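PDB 2BZU: fiber protein 2 from Human adenovirus type 41, which probably forms trimeric spikes at the capsid vertices and attaches the virion to the host receptor CXCAR, the chain here being its head, the knob domain. Local coordinates for residues S15-W20 with Y94-A99; G46-G51 with C168-Q173; Y114-T119 with N140-G145; P131-S136 with K151-P156. One frame throughout, in Å; residues are numbered along the deposited sequence.

Contact 1 of 4, residues S15-W20 with Y94-A99; sequences SLTTIW and YQETNA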
loop_
_atom_site.group_PDB
_atom_site.type_symbol
_atom_site.label_atom_id
_atom_site.label_comp_id
_atom_site.label_asym_id
_atom_site.label_seq_id
_atom_site.Cartn_x
_atom_site.Cartn_y
_atom_site.Cartn_z
ATOM N N SER A 15 -2.867 -14.748 -14.633
ATOM C CA SER A 15 -3.310 -16.139 -14.270
ATOM C C SER A 15 -3.320 -16.336 -12.744
ATOM O O SER A 15 -4.249 -15.900 -12.060
ATOM C CB SER A 15 -2.393 -17.169 -14.935
ATOM O OG SER A 15 -1.045 -17.043 -14.481
ATOM N N LEU A 16 -2.283 -17.002 -12.237
ATOM C CA LEU A 16 -2.015 -17.156 -10.811
ATOM C C LEU A 16 -1.671 -15.798 -10.206
ATOM O O LEU A 16 -0.780 -15.108 -10.724
ATOM C CB LEU A 16 -0.810 -18.076 -10.626
ATOM C CG LEU A 16 -0.982 -19.467 -11.230
ATOM C CD1 LEU A 16 0.374 -20.071 -11.586
ATOM C CD2 LEU A 16 -1.717 -20.342 -10.287
ATOM N N THR A 17 -2.348 -15.430 -9.114
ATOM C CA THR A 17 -2.236 -14.084 -8.547
ATOM C C THR A 17 -1.345 -14.022 -7.297
ATOM O O THR A 17 -0.764 -12.961 -6.996
ATOM C CB THR A 17 -3.649 -13.522 -8.218
ATOM O OG1 THR A 17 -4.109 -14.151 -7.013
ATOM C CG2 THR A 17 -4.638 -13.842 -9.309
ATOM N N THR A 18 -1.230 -15.137 -6.580
ATOM C CA THR A 18 -0.668 -15.143 -5.228
ATOM C C THR A 18 0.422 -16.185 -5.038
ATOM O O THR A 18 0.213 -17.353 -5.346
ATOM C CB THR A 18 -1.779 -15.428 -4.193
ATOM O OG1 THR A 18 -2.859 -14.499 -4.368
ATOM C CG2 THR A 18 -1.276 -15.315 -2.784
ATOM N N ILE A 19 1.559 -15.745 -4.488
ATOM C CA ILE A 19 2.557 -16.665 -3.960
ATOM C C ILE A 19 2.667 -16.401 -2.468
ATOM O O ILE A 19 2.679 -15.241 -2.036
ATOM C CB ILE A 19 3.938 -16.479 -4.600
ATOM C CG1 ILE A 19 3.874 -16.704 -6.108
ATOM C CG2 ILE A 19 4.945 -17.439 -3.954
ATOM C CD1 ILE A 19 5.164 -16.298 -6.823
ATOM N N TRP A 20 2.758 -17.467 -1.681
ATOM C CA TRP A 20 2.999 -17.252 -0.267
ATOM C C TRP A 20 3.831 -18.360 0.364
ATOM O O TRP A 20 4.062 -19.401 -0.254
ATOM C CB TRP A 20 1.699 -16.970 0.503
ATOM C CG TRP A 20 0.740 -18.095 0.668
ATOM C CD1 TRP A 20 0.909 -19.400 0.316
ATOM C CD2 TRP A 20 -0.568 -18.001 1.255
ATOM N NE1 TRP A 20 -0.223 -20.134 0.632
ATOM C CE2 TRP A 20 -1.136 -19.298 1.227
ATOM C CE3 TRP A 20 -1.320 -16.953 1.795
ATOM C CZ2 TRP A 20 -2.413 -19.561 1.736
ATOM C CZ3 TRP A 20 -2.600 -17.228 2.312
ATOM C CH2 TRP A 20 -3.120 -18.516 2.269
ATOM N N TYR A 94 2.271 -21.360 -4.923
ATOM C CA TYR A 94 1.139 -20.622 -5.438
ATOM C C TYR A 94 -0.047 -20.929 -4.528
ATOM O O TYR A 94 -0.457 -22.081 -4.378
ATOM C CB TYR A 94 0.810 -21.027 -6.872
ATOM C CG TYR A 94 1.826 -20.564 -7.881
ATOM C CD1 TYR A 94 2.054 -19.199 -8.110
ATOM C CD2 TYR A 94 2.562 -21.481 -8.631
ATOM C CE1 TYR A 94 2.984 -18.785 -9.033
ATOM C CE2 TYR A 94 3.499 -21.074 -9.558
ATOM C CZ TYR A 94 3.723 -19.720 -9.766
ATOM O OH TYR A 94 4.661 -19.289 -10.708
ATOM N N GLN A 95 -0.643 -19.887 -3.940
ATOM C CA GLN A 95 -1.739 -20.101 -3.009
ATOM C C GLN A 95 -2.942 -20.758 -3.687
ATOM O O GLN A 95 -3.603 -21.618 -3.088
ATOM C CB GLN A 95 -2.102 -18.770 -2.325
ATOM C CG GLN A 95 -3.304 -18.804 -1.425
ATOM C CD GLN A 95 -4.533 -18.398 -2.154
ATOM O OE1 GLN A 95 -4.517 -17.414 -2.895
ATOM N NE2 GLN A 95 -5.602 -19.165 -1.999
ATOM N N GLU A 96 -3.231 -20.348 -4.915
ATOM C CA GLU A 96 -4.462 -20.796 -5.572
ATOM C C GLU A 96 -4.461 -22.281 -5.908
ATOM O O GLU A 96 -5.500 -22.947 -5.796
ATOM C CB GLU A 96 -4.789 -19.912 -6.782
ATOM C CG GLU A 96 -5.313 -18.525 -6.441
ATOM C CD GLU A 96 -4.860 -17.395 -7.419
ATOM O OE1 GLU A 96 -3.728 -17.434 -7.978
ATOM O OE2 GLU A 96 -5.651 -16.431 -7.630
ATOM N N THR A 97 -3.315 -22.800 -6.306
ATOM C CA THR A 97 -3.191 -24.204 -6.702
ATOM C C THR A 97 -2.525 -25.100 -5.662
ATOM O O THR A 97 -2.598 -26.339 -5.751
ATOM C CB THR A 97 -2.379 -24.309 -7.993
ATOM O OG1 THR A 97 -1.098 -23.701 -7.789
ATOM C CG2 THR A 97 -3.103 -23.609 -9.166
ATOM N N ASN A 98 -1.844 -24.471 -4.712
ATOM C CA ASN A 98 -0.996 -25.132 -3.732
ATOM C C ASN A 98 0.162 -25.929 -4.354
ATOM O O ASN A 98 0.721 -26.825 -3.707
ATOM C CB ASN A 98 -1.797 -25.986 -2.750
ATOM C CG ASN A 98 -1.166 -26.006 -1.372
ATOM O OD1 ASN A 98 -0.296 -25.169 -1.053
ATOM N ND2 ASN A 98 -1.632 -26.897 -0.519
ATOM N N ALA A 99 0.512 -25.579 -5.585
ATOM C CA ALA A 99 1.718 -26.093 -6.254
ATOM C C ALA A 99 2.915 -25.225 -5.853
ATOM O O ALA A 99 2.744 -24.043 -5.554
ATOM C CB ALA A 99 1.533 -26.063 -7.762
HETATM O O HOH W 1 -1.729 -18.742 -6.698
HETATM O O HOH W 2 0.339 -23.091 0.832
#

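Contact 2 of 4, residues G46-G51 with C168-Q173; sequences GAHVLG and CYITEQ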
loop_
_atom_site.group_PDB
_atom_site.type_symbol
_atom_site.label_atom_id
_atom_site.label_comp_id
_atom_site.label_asym_id
_atom_site.label_seq_id
_atom_site.Cartn_x
_atom_site.Cartn_y
_atom_site.Cartn_z
ATOM N N GLY A 46 -1.233 -6.618 -12.292
ATOM C CA GLY A 46 -0.519 -6.068 -13.422
ATOM C C GLY A 46 0.951 -5.987 -13.103
ATOM O O GLY A 46 1.541 -6.923 -12.569
ATOM N N ALA A 47 1.555 -4.844 -13.422
ATOM C CA ALA A 47 2.988 -4.630 -13.214
ATOM C C ALA A 47 3.402 -4.394 -11.760
ATOM O O ALA A 47 4.591 -4.229 -11.498
ATOM C CB ALA A 47 3.507 -3.482 -14.107
ATOM N N HIS A 48 2.452 -4.321 -10.822
ATOM C CA HIS A 48 2.793 -4.180 -9.413
ATOM C C HIS A 48 2.600 -5.496 -8.671
ATOM O O HIS A 48 1.609 -6.189 -8.901
ATOM C CB HIS A 48 1.882 -3.179 -8.703
ATOM C CG HIS A 48 2.266 -1.741 -8.880
ATOM N ND1 HIS A 48 1.332 -0.747 -9.063
ATOM C CD2 HIS A 48 3.477 -1.127 -8.889
ATOM C CE1 HIS A 48 1.947 0.420 -9.165
ATOM N NE2 HIS A 48 3.254 0.222 -9.084
ATOM N N VAL A 49 3.493 -5.762 -7.724
ATOM C CA VAL A 49 3.222 -6.721 -6.670
ATOM C C VAL A 49 3.073 -5.964 -5.364
ATOM O O VAL A 49 3.851 -5.060 -5.068
ATOM C CB VAL A 49 4.334 -7.797 -6.579
ATOM C CG1 VAL A 49 4.369 -8.464 -5.191
ATOM C CG2 VAL A 49 4.146 -8.856 -7.675
ATOM N N LEU A 50 2.066 -6.361 -4.595
ATOM C CA LEU A 50 1.842 -5.945 -3.227
ATOM C C LEU A 50 2.338 -7.084 -2.341
ATOM O O LEU A 50 1.844 -8.214 -2.449
ATOM C CB LEU A 50 0.342 -5.717 -3.015
ATOM C CG LEU A 50 -0.101 -5.259 -1.639
ATOM C CD1 LEU A 50 0.580 -3.950 -1.280
ATOM C CD2 LEU A 50 -1.605 -5.083 -1.618
ATOM N N GLY A 51 3.332 -6.786 -1.504
ATOM C CA GLY A 51 3.914 -7.756 -0.610
ATOM C C GLY A 51 3.648 -7.451 0.839
ATOM O O GLY A 51 3.654 -6.277 1.244
ATOM N N CYS A 168 5.730 -2.568 -2.018
ATOM C CA CYS A 168 5.190 -2.663 -3.405
ATOM C C CYS A 168 6.410 -2.537 -4.362
ATOM O O CYS A 168 7.341 -1.776 -4.036
ATOM C CB CYS A 168 4.174 -1.540 -3.651
ATOM S SG CYS A 168 3.548 -1.437 -5.327
ATOM N N TYR A 169 6.460 -3.283 -5.475
ATOM C CA TYR A 169 7.481 -3.164 -6.491
ATOM C C TYR A 169 6.908 -3.470 -7.874
ATOM O O TYR A 169 5.774 -3.952 -8.012
ATOM C CB TYR A 169 8.688 -4.074 -6.161
ATOM C CG TYR A 169 8.368 -5.555 -6.177
ATOM C CD1 TYR A 169 8.527 -6.316 -7.328
ATOM C CD2 TYR A 169 7.908 -6.195 -5.023
ATOM C CE1 TYR A 169 8.199 -7.669 -7.351
ATOM C CE2 TYR A 169 7.603 -7.532 -5.034
ATOM C CZ TYR A 169 7.750 -8.271 -6.192
ATOM O OH TYR A 169 7.409 -9.612 -6.168
ATOM N N ILE A 170 7.691 -3.107 -8.879
ATOM C CA ILE A 170 7.354 -3.304 -10.270
ATOM C C ILE A 170 7.948 -4.627 -10.720
ATOM O O ILE A 170 9.122 -4.920 -10.446
ATOM C CB ILE A 170 7.937 -2.173 -11.136
ATOM C CG1 ILE A 170 7.356 -0.815 -10.694
ATOM C CG2 ILE A 170 7.718 -2.471 -12.613
ATOM C CD1 ILE A 170 6.059 -0.455 -11.278
ATOM N N THR A 171 7.153 -5.427 -11.429
ATOM C CA THR A 171 7.585 -6.770 -11.834
ATOM C C THR A 171 8.206 -6.828 -13.222
ATOM O O THR A 171 7.977 -5.949 -14.075
ATOM C CB THR A 171 6.421 -7.766 -11.838
ATOM O OG1 THR A 171 5.501 -7.446 -12.898
ATOM C CG2 THR A 171 5.685 -7.719 -10.515
ATOM N N GLU A 172 8.961 -7.904 -13.469
ATOM C CA GLU A 172 9.351 -8.289 -14.825
ATOM C C GLU A 172 8.111 -8.545 -15.663
ATOM O O GLU A 172 7.097 -8.980 -15.128
ATOM C CB GLU A 172 10.094 -9.633 -14.814
ATOM C CG GLU A 172 11.582 -9.664 -14.700
ATOM C CD GLU A 172 12.339 -8.853 -15.736
ATOM O OE1 GLU A 172 12.748 -7.772 -15.376
ATOM O OE2 GLU A 172 12.556 -9.272 -16.916
ATOM N N GLN A 173 8.208 -8.282 -16.966
ATOM C CA GLN A 173 7.117 -8.533 -17.926
ATOM C C GLN A 173 7.187 -9.974 -18.462
ATOM O O GLN A 173 8.227 -10.623 -18.359
ATOM C CB GLN A 173 7.144 -7.507 -19.094
ATOM C CG GLN A 173 6.898 -5.971 -18.715
ATOM C CD GLN A 173 6.970 -4.988 -19.891
ATOM O OE1 GLN A 173 5.997 -4.775 -20.644
ATOM N NE2 GLN A 173 8.123 -4.305 -19.991
#

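Contact 3 of 4, residues Y114-T119 with N140-G145; sequences YPRNKT and NEINSG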
loop_
_atom_site.group_PDB
_atom_site.type_symbol
_atom_site.label_atom_id
_atom_site.label_comp_id
_atom_site.label_asym_id
_atom_site.label_seq_id
_atom_site.Cartn_x
_atom_site.Cartn_y
_atom_site.Cartn_z
ATOM N N TYR A 114 15.033 -2.200 -11.423
ATOM C CA TYR A 114 15.952 -2.533 -10.347
ATOM C C TYR A 114 17.113 -3.356 -10.935
ATOM O O TYR A 114 17.159 -4.576 -10.818
ATOM C CB TYR A 114 15.239 -3.336 -9.236
ATOM C CG TYR A 114 13.873 -2.814 -8.882
ATOM C CD1 TYR A 114 13.713 -1.686 -8.085
ATOM C CD2 TYR A 114 12.730 -3.488 -9.304
ATOM C CE1 TYR A 114 12.434 -1.202 -7.756
ATOM C CE2 TYR A 114 11.454 -3.035 -8.977
ATOM C CZ TYR A 114 11.302 -1.894 -8.220
ATOM O OH TYR A 114 10.023 -1.478 -7.931
ATOM N N PRO A 115 18.087 -2.690 -11.582
ATOM C CA PRO A 115 19.213 -3.425 -12.151
ATOM C C PRO A 115 20.018 -4.192 -11.102
ATOM O O PRO A 115 20.132 -3.751 -9.955
ATOM C CB PRO A 115 20.072 -2.320 -12.778
ATOM C CG PRO A 115 19.129 -1.173 -12.962
ATOM C CD PRO A 115 18.182 -1.242 -11.831
ATOM N N ARG A 116 20.559 -5.334 -11.493
ATOM C CA ARG A 116 21.332 -6.132 -10.541
ATOM C C ARG A 116 22.464 -5.307 -9.920
ATOM O O ARG A 116 23.218 -4.605 -10.636
ATOM C CB ARG A 116 21.859 -7.427 -11.161
ATOM C CG ARG A 116 20.797 -8.533 -11.164
ATOM C CD ARG A 116 21.290 -9.833 -11.746
ATOM N NE ARG A 116 21.427 -9.686 -13.173
ATOM C CZ ARG A 116 20.454 -9.868 -14.068
ATOM N NH1 ARG A 116 20.705 -9.622 -15.341
ATOM N NH2 ARG A 116 19.234 -10.263 -13.711
ATOM N N ASN A 117 22.546 -5.372 -8.591
ATOM C CA ASN A 117 23.605 -4.748 -7.819
ATOM C C ASN A 117 23.566 -3.207 -7.813
ATOM O O ASN A 117 24.529 -2.566 -7.393
ATOM C CB ASN A 117 24.978 -5.260 -8.268
ATOM C CG ASN A 117 25.221 -6.700 -7.863
ATOM O OD1 ASN A 117 24.934 -7.093 -6.719
ATOM N ND2 ASN A 117 25.739 -7.512 -8.803
ATOM N N LYS A 118 22.441 -2.614 -8.220
ATOM C CA LYS A 118 22.274 -1.165 -8.109
ATOM C C LYS A 118 22.031 -0.804 -6.665
ATOM O O LYS A 118 21.164 -1.391 -5.997
ATOM C CB LYS A 118 21.092 -0.682 -8.951
ATOM C CG LYS A 118 20.912 0.859 -8.952
ATOM C CD LYS A 118 19.577 1.269 -9.559
ATOM C CE LYS A 118 19.173 2.713 -9.241
ATOM N NZ LYS A 118 17.864 3.087 -9.881
ATOM N N THR A 119 22.751 0.200 -6.185
ATOM C CA THR A 119 22.525 0.740 -4.844
ATOM C C THR A 119 21.101 1.279 -4.724
ATOM O O THR A 119 20.635 2.028 -5.600
ATOM C CB THR A 119 23.522 1.868 -4.542
ATOM O OG1 THR A 119 24.850 1.383 -4.785
ATOM C CG2 THR A 119 23.410 2.320 -3.102
ATOM N N ASN A 140 17.161 -7.296 -6.207
ATOM C CA ASN A 140 18.174 -7.753 -7.172
ATOM C C ASN A 140 19.623 -7.473 -6.799
ATOM O O ASN A 140 20.464 -7.205 -7.672
ATOM C CB ASN A 140 17.836 -7.251 -8.574
ATOM C CG ASN A 140 16.479 -7.760 -9.064
ATOM O OD1 ASN A 140 16.011 -8.805 -8.611
ATOM N ND2 ASN A 140 15.860 -7.046 -10.014
ATOM N N GLU A 141 19.907 -7.565 -5.506
ATOM C CA GLU A 141 21.287 -7.508 -5.007
ATOM C C GLU A 141 21.881 -8.906 -5.158
ATOM O O GLU A 141 22.018 -9.652 -4.188
ATOM C CB GLU A 141 21.353 -7.022 -3.564
ATOM C CG GLU A 141 22.765 -6.724 -3.106
ATOM C CD GLU A 141 22.823 -6.141 -1.698
ATOM O OE1 GLU A 141 22.519 -4.941 -1.521
ATOM O OE2 GLU A 141 23.176 -6.888 -0.745
ATOM N N ILE A 142 22.232 -9.227 -6.396
ATOM C CA ILE A 142 22.606 -10.581 -6.784
ATOM C C ILE A 142 23.256 -10.520 -8.175
ATOM O O ILE A 142 22.956 -9.630 -8.953
ATOM C CB ILE A 142 21.349 -11.522 -6.756
ATOM C CG1 ILE A 142 21.769 -13.012 -6.758
ATOM C CG2 ILE A 142 20.379 -11.172 -7.860
ATOM C CD1 ILE A 142 20.620 -13.948 -6.354
ATOM N N ASN A 143 24.194 -11.420 -8.472
ATOM C CA ASN A 143 24.914 -11.318 -9.734
ATOM C C ASN A 143 24.182 -11.886 -10.941
ATOM O O ASN A 143 24.483 -11.510 -12.081
ATOM C CB ASN A 143 26.295 -11.984 -9.630
ATOM C CG ASN A 143 27.244 -11.212 -8.720
ATOM O OD1 ASN A 143 27.167 -9.979 -8.629
ATOM N ND2 ASN A 143 28.153 -11.925 -8.059
ATOM N N SER A 144 23.233 -12.777 -10.684
ATOM C CA SER A 144 22.434 -13.440 -11.715
ATOM C C SER A 144 21.042 -13.610 -11.181
ATOM O O SER A 144 20.872 -13.752 -9.979
ATOM C CB SER A 144 22.976 -14.853 -11.980
ATOM O OG SER A 144 24.262 -14.819 -12.511
ATOM N N GLY A 145 20.062 -13.590 -12.075
ATOM C CA GLY A 145 18.668 -13.815 -11.682
ATOM C C GLY A 145 18.125 -12.634 -10.902
ATOM O O GLY A 145 18.372 -11.488 -11.256
HETATM O O HOH W 3 22.339 -3.322 -3.601
#

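Contact 4 of 4, residues P131-S136 with K151-P156; sequences PNITFS and KWSAEP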
loop_
_atom_site.group_PDB
_atom_site.type_symbol
_atom_site.label_atom_id
_atom_site.label_comp_id
_atom_site.label_asym_id
_atom_site.label_seq_id
_atom_site.Cartn_x
_atom_site.Cartn_y
_atom_site.Cartn_z
ATOM N N PRO A 131 9.182 0.644 21.329
ATOM C CA PRO A 131 10.476 0.997 20.748
ATOM C C PRO A 131 10.490 0.959 19.220
ATOM O O PRO A 131 9.683 0.254 18.598
ATOM C CB PRO A 131 11.407 -0.072 21.319
ATOM C CG PRO A 131 10.531 -1.274 21.512
ATOM C CD PRO A 131 9.113 -0.789 21.674
ATOM N N ASN A 132 11.418 1.713 18.635
ATOM C CA ASN A 132 11.527 1.827 17.180
ATOM C C ASN A 132 12.055 0.552 16.514
ATOM O O ASN A 132 12.996 -0.084 17.004
ATOM C CB ASN A 132 12.390 3.035 16.788
ATOM C CG ASN A 132 11.654 4.360 16.966
ATOM O OD1 ASN A 132 10.755 4.476 17.802
ATOM N ND2 ASN A 132 12.025 5.363 16.169
ATOM N N ILE A 133 11.405 0.177 15.412
ATOM C CA ILE A 133 11.849 -0.941 14.581
ATOM C C ILE A 133 11.854 -0.462 13.133
ATOM O O ILE A 133 10.883 0.122 12.678
ATOM C CB ILE A 133 10.945 -2.185 14.742
ATOM C CG1 ILE A 133 10.865 -2.604 16.217
ATOM C CG2 ILE A 133 11.478 -3.346 13.877
ATOM C CD1 ILE A 133 9.885 -3.718 16.522
ATOM N N THR A 134 12.966 -0.685 12.423
ATOM C CA THR A 134 13.071 -0.308 11.015
ATOM C C THR A 134 13.078 -1.539 10.089
ATOM O O THR A 134 13.399 -2.655 10.496
ATOM C CB THR A 134 14.316 0.542 10.717
ATOM O OG1 THR A 134 15.491 -0.163 11.098
ATOM C CG2 THR A 134 14.277 1.872 11.472
ATOM N N PHE A 135 12.714 -1.299 8.838
ATOM C CA PHE A 135 12.619 -2.363 7.836
ATOM C C PHE A 135 13.051 -1.813 6.500
ATOM O O PHE A 135 12.774 -0.652 6.182
ATOM C CB PHE A 135 11.170 -2.863 7.754
ATOM C CG PHE A 135 10.879 -3.722 6.534
ATOM C CD1 PHE A 135 11.178 -5.081 6.523
ATOM C CD2 PHE A 135 10.315 -3.163 5.391
ATOM C CE1 PHE A 135 10.885 -5.856 5.410
ATOM C CE2 PHE A 135 10.037 -3.948 4.277
ATOM C CZ PHE A 135 10.318 -5.279 4.291
ATOM N N SER A 136 13.743 -2.629 5.704
ATOM C CA SER A 136 14.004 -2.281 4.314
ATOM C C SER A 136 13.967 -3.519 3.441
ATOM O O SER A 136 14.202 -4.623 3.917
ATOM C CB SER A 136 15.352 -1.583 4.159
ATOM O OG SER A 136 16.397 -2.460 4.484
ATOM N N LYS A 151 15.741 -6.527 5.516
ATOM C CA LYS A 151 16.508 -6.232 6.729
ATOM C C LYS A 151 15.584 -5.641 7.788
ATOM O O LYS A 151 14.805 -4.738 7.484
ATOM C CB LYS A 151 17.645 -5.252 6.418
ATOM C CG LYS A 151 18.510 -4.945 7.624
ATOM C CD LYS A 151 19.477 -3.796 7.315
ATOM C CE LYS A 151 20.280 -3.393 8.539
ATOM N NZ LYS A 151 21.218 -2.267 8.237
ATOM N N TRP A 152 15.705 -6.130 9.011
ATOM C CA TRP A 152 14.973 -5.583 10.157
ATOM C C TRP A 152 15.945 -5.197 11.251
ATOM O O TRP A 152 16.944 -5.879 11.474
ATOM C CB TRP A 152 14.061 -6.633 10.774
ATOM C CG TRP A 152 12.980 -7.160 9.894
ATOM C CD1 TRP A 152 11.689 -6.722 9.840
ATOM C CD2 TRP A 152 13.072 -8.258 8.974
ATOM N NE1 TRP A 152 10.969 -7.472 8.939
ATOM C CE2 TRP A 152 11.793 -8.426 8.393
ATOM C CE3 TRP A 152 14.100 -9.135 8.601
ATOM C CZ2 TRP A 152 11.527 -9.425 7.449
ATOM C CZ3 TRP A 152 13.831 -10.120 7.667
ATOM C CH2 TRP A 152 12.551 -10.263 7.106
ATOM N N SER A 153 15.607 -4.150 11.989
ATOM C CA SER A 153 16.286 -3.924 13.259
ATOM C C SER A 153 15.797 -4.938 14.286
ATOM O O SER A 153 14.748 -5.551 14.128
ATOM C CB SER A 153 16.074 -2.502 13.755
ATOM O OG SER A 153 14.717 -2.264 14.048
ATOM N N ALA A 154 16.592 -5.119 15.337
ATOM C CA ALA A 154 16.255 -6.002 16.443
ATOM C C ALA A 154 16.699 -5.378 17.754
ATOM O O ALA A 154 17.605 -4.547 17.767
ATOM C CB ALA A 154 16.872 -7.366 16.271
ATOM N N GLU A 155 16.029 -5.767 18.835
ATOM C CA GLU A 155 16.357 -5.284 20.175
ATOM C C GLU A 155 17.163 -6.343 20.934
ATOM O O GLU A 155 16.647 -7.412 21.244
ATOM C CB GLU A 155 15.081 -4.947 20.934
ATOM C CG GLU A 155 15.327 -4.051 22.123
ATOM C CD GLU A 155 14.086 -3.805 22.968
ATOM O OE1 GLU A 155 14.241 -3.677 24.202
ATOM O OE2 GLU A 155 12.969 -3.745 22.403
ATOM N N PRO A 156 18.463 -6.076 21.199
ATOM C CA PRO A 156 19.233 -7.070 21.946
ATOM C C PRO A 156 18.588 -7.449 23.291
ATOM O O PRO A 156 18.031 -6.583 23.986
ATOM C CB PRO A 156 20.599 -6.386 22.143
ATOM C CG PRO A 156 20.702 -5.454 21.003
ATOM C CD PRO A 156 19.294 -4.928 20.804
#

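Contact 1 of 4, residues S15-W20 with Y94-A99
Ile19 and Tyr94 form an antiparallel non-hydrogen-bonded pair at one margin of a sheet of the knob's beta sandwich. Strand 18-20 here meets the short strand 93-94 and the loop that follows it. Gln95 N donates to Thr18 O (3.0 Å), and Trp20 is backbone-bonded to Arg93 on the same short strand. A water also donates to Thr18 O and to Glu96 OE1 while accepting from Glu96 N, so it ties the turn to the strand.

The carboxylate of Glu96 takes hold of Thr17 with both oxygens. Thr17 N reaches OE1 of Glu96 at 2.7 Å in an almost straight bond (169°), on the syn lone pair. Thr17 OG1 gives its proton to OE2 of Glu96 at 2.8 Å, coming from above the carboxylate plane. Both residues have a second conformer, so this grip may not be constant.

Apolar contacts flank these bonds. Leu16 CD1 sits over the centre of the Tyr94 ring, 3.7 Å from its centroid. Ile19 CG1 lies alongside, 3.7 Å from Tyr94 CD1. The hydroxyl of Tyr94 bonds to Ser102 O. Gln95 NE2 bonds to Gln173 OE1 of the second subunit. With CG anti to the backbone N (chi1 175°), the Gln95 chain lies across one face of the Trp20 indole, and its CG is 3.4 Å from Trp20 CZ2.

Contact 2 of 4, residues G46-G51 with C168-Q173
Val49 and Tyr169 lie side by side and point the same way from neighbouring antiparallel strands. Val49 CB stands over one face of the phenol ring, offset toward the rim, and Val49 CG1 comes to 3.4 Å from Tyr169 CE2. The Tyr169 ring gets there because its CG lies between the backbone N and the carbonyl carbon (chi1 65°). Its hydroxyl bonds to Phe107 O, which fixes the far end. The other branch of Val49 meets Thr171 at about a right angle. The methyls Val49 CG2 and Thr171 CG2 are only 3.4 Å apart, a tight fit.

His48 occupies the other face of the sheet, with Cys168 and Ile170. Cys168 SG lies over one face of the imidazole, 3.9 Å from the ring centroid, in a sulfur-aromatic contact. Ile170 CD1 approaches the ring obliquely, 3.6 Å from His48 CD2. Both imidazole nitrogens are used: ND1 bonds to Thr43 OG1 and NE2 to Thr52 OG1, both of the third subunit. That fixes the rotation of the ring.

Backbone bonds set the register. Val49 N meets Tyr169 O at 2.9 Å, Tyr169 N returns to Val49 O at 3.2 Å, and Thr171 N reaches Ala47 O at 2.8 Å. These are strands C and J of the knob's V-sheet, here lining the interface of the fiber-head trimer.

Contact 3 of 4, residues Y114-T119 with N140-G145
Asn117 and Asn140 both have left-handed backbones, with phi of 69° and 59°, and they meet across a contact that has no regular strand. Asn117 N bonds to Asn140 O at 2.9 Å. Asn117 takes the third position of a type II turn from Pro115 to Lys118, where a positive phi is required. Its side-chain amide turns to the other loop. There ND2 of Asn117 donates to OD1 of Asn143 at 2.9 Å, with the two amide planes steeply inclined to each other.

The amide of Asn140 reaches the backbone just ahead of the turn. Asn140 ND2 reaches Tyr114 O at 2.9 Å in a nearly straight bond (174°) that lies in the amide plane. ND2 also serves Pro109 O, and OD1 bonds to Ala147 N, so this buried group is gripped at both ends.

Arg116 lies along the 140-145 loop. Its CD is 3.3 Å from Ile142 O. A bend at chi3 then carries the guanidinium to Gly145, where NH2 of Arg116 meets O of Gly145 at 2.9 Å, edge-on and on a lone pair. The contact thus joins the DG and HI loops of the adenovirus knob fold.

Contact 4 of 4, residues P131-S136 with K151-P156
Phe135 meets one face of the Trp152 indole with its CD1 atom. CD1 of Phe135 is 3.4 Å from NE1 of Trp152 and 3.7 Å from CD1 of Trp152. The phenyl ring and the five-membered ring of the indole are inclined at 52°, with centroids 5.1 Å apart, so they neither stack nor meet edge to face. The indole nitrogen approaches the phenyl ring obliquely. The two side chains run alongside each other, as befits an antiparallel non-hydrogen-bonded pair.

Next to them, Ser136 and Lys151 form a hydrogen-bonded pair. Ser136 N meets Lys151 O at 3.0 Å, and Lys151 N meets Ser136 O at 2.9 Å. The side chains of this pair are on the other face, where the end of the extended lysine chain leads away from the 133-136 segment.

Toward the open end of the hairpin a side chain enters the ladder. Ser153 N donates to Thr134 O at 3.1 Å, but the return bond from Thr134 N goes to Ser153 OG at 2.9 Å. The hydroxyl lies between the backbone N and carbonyl carbon of Ser153 (chi1 65°), which turns it to the facing strand.

The hairpin is the middle of a four-stranded sheet: strand 125-128 flanks 133-139, and strand 69-76 flanks 146-153. Phe135 and Trp152 face inward and pack on Ile53 of strand 48-57, from the opposing sheet.

In the fold
Contact 2 is buried, contact 1 partly so, and contacts 3 and 4 lie at the surface. Contacts 1 and 2 lie near the two margins of one sheet. Across the trimer they meet: Thr18 and Gln95 of contact 1 bond to Ala47 and Gln173 of contact 2 in a neighbouring subunit. Contact 4, in the other sheet, touches no other chain. Contacts 3 and 4 share the 133-153 hairpin, at its loop and its open end. Tyr114 of contact 3 reaches Ile170 of contact 2. Antiparallel ladders and ring packing mark contacts 2 and 4, though in contact 4 a serine hydroxyl takes one backbone place. Contact 3 relies on amide and guanidinium bonds, contact 1 on a carboxylate grip and ring-face packing.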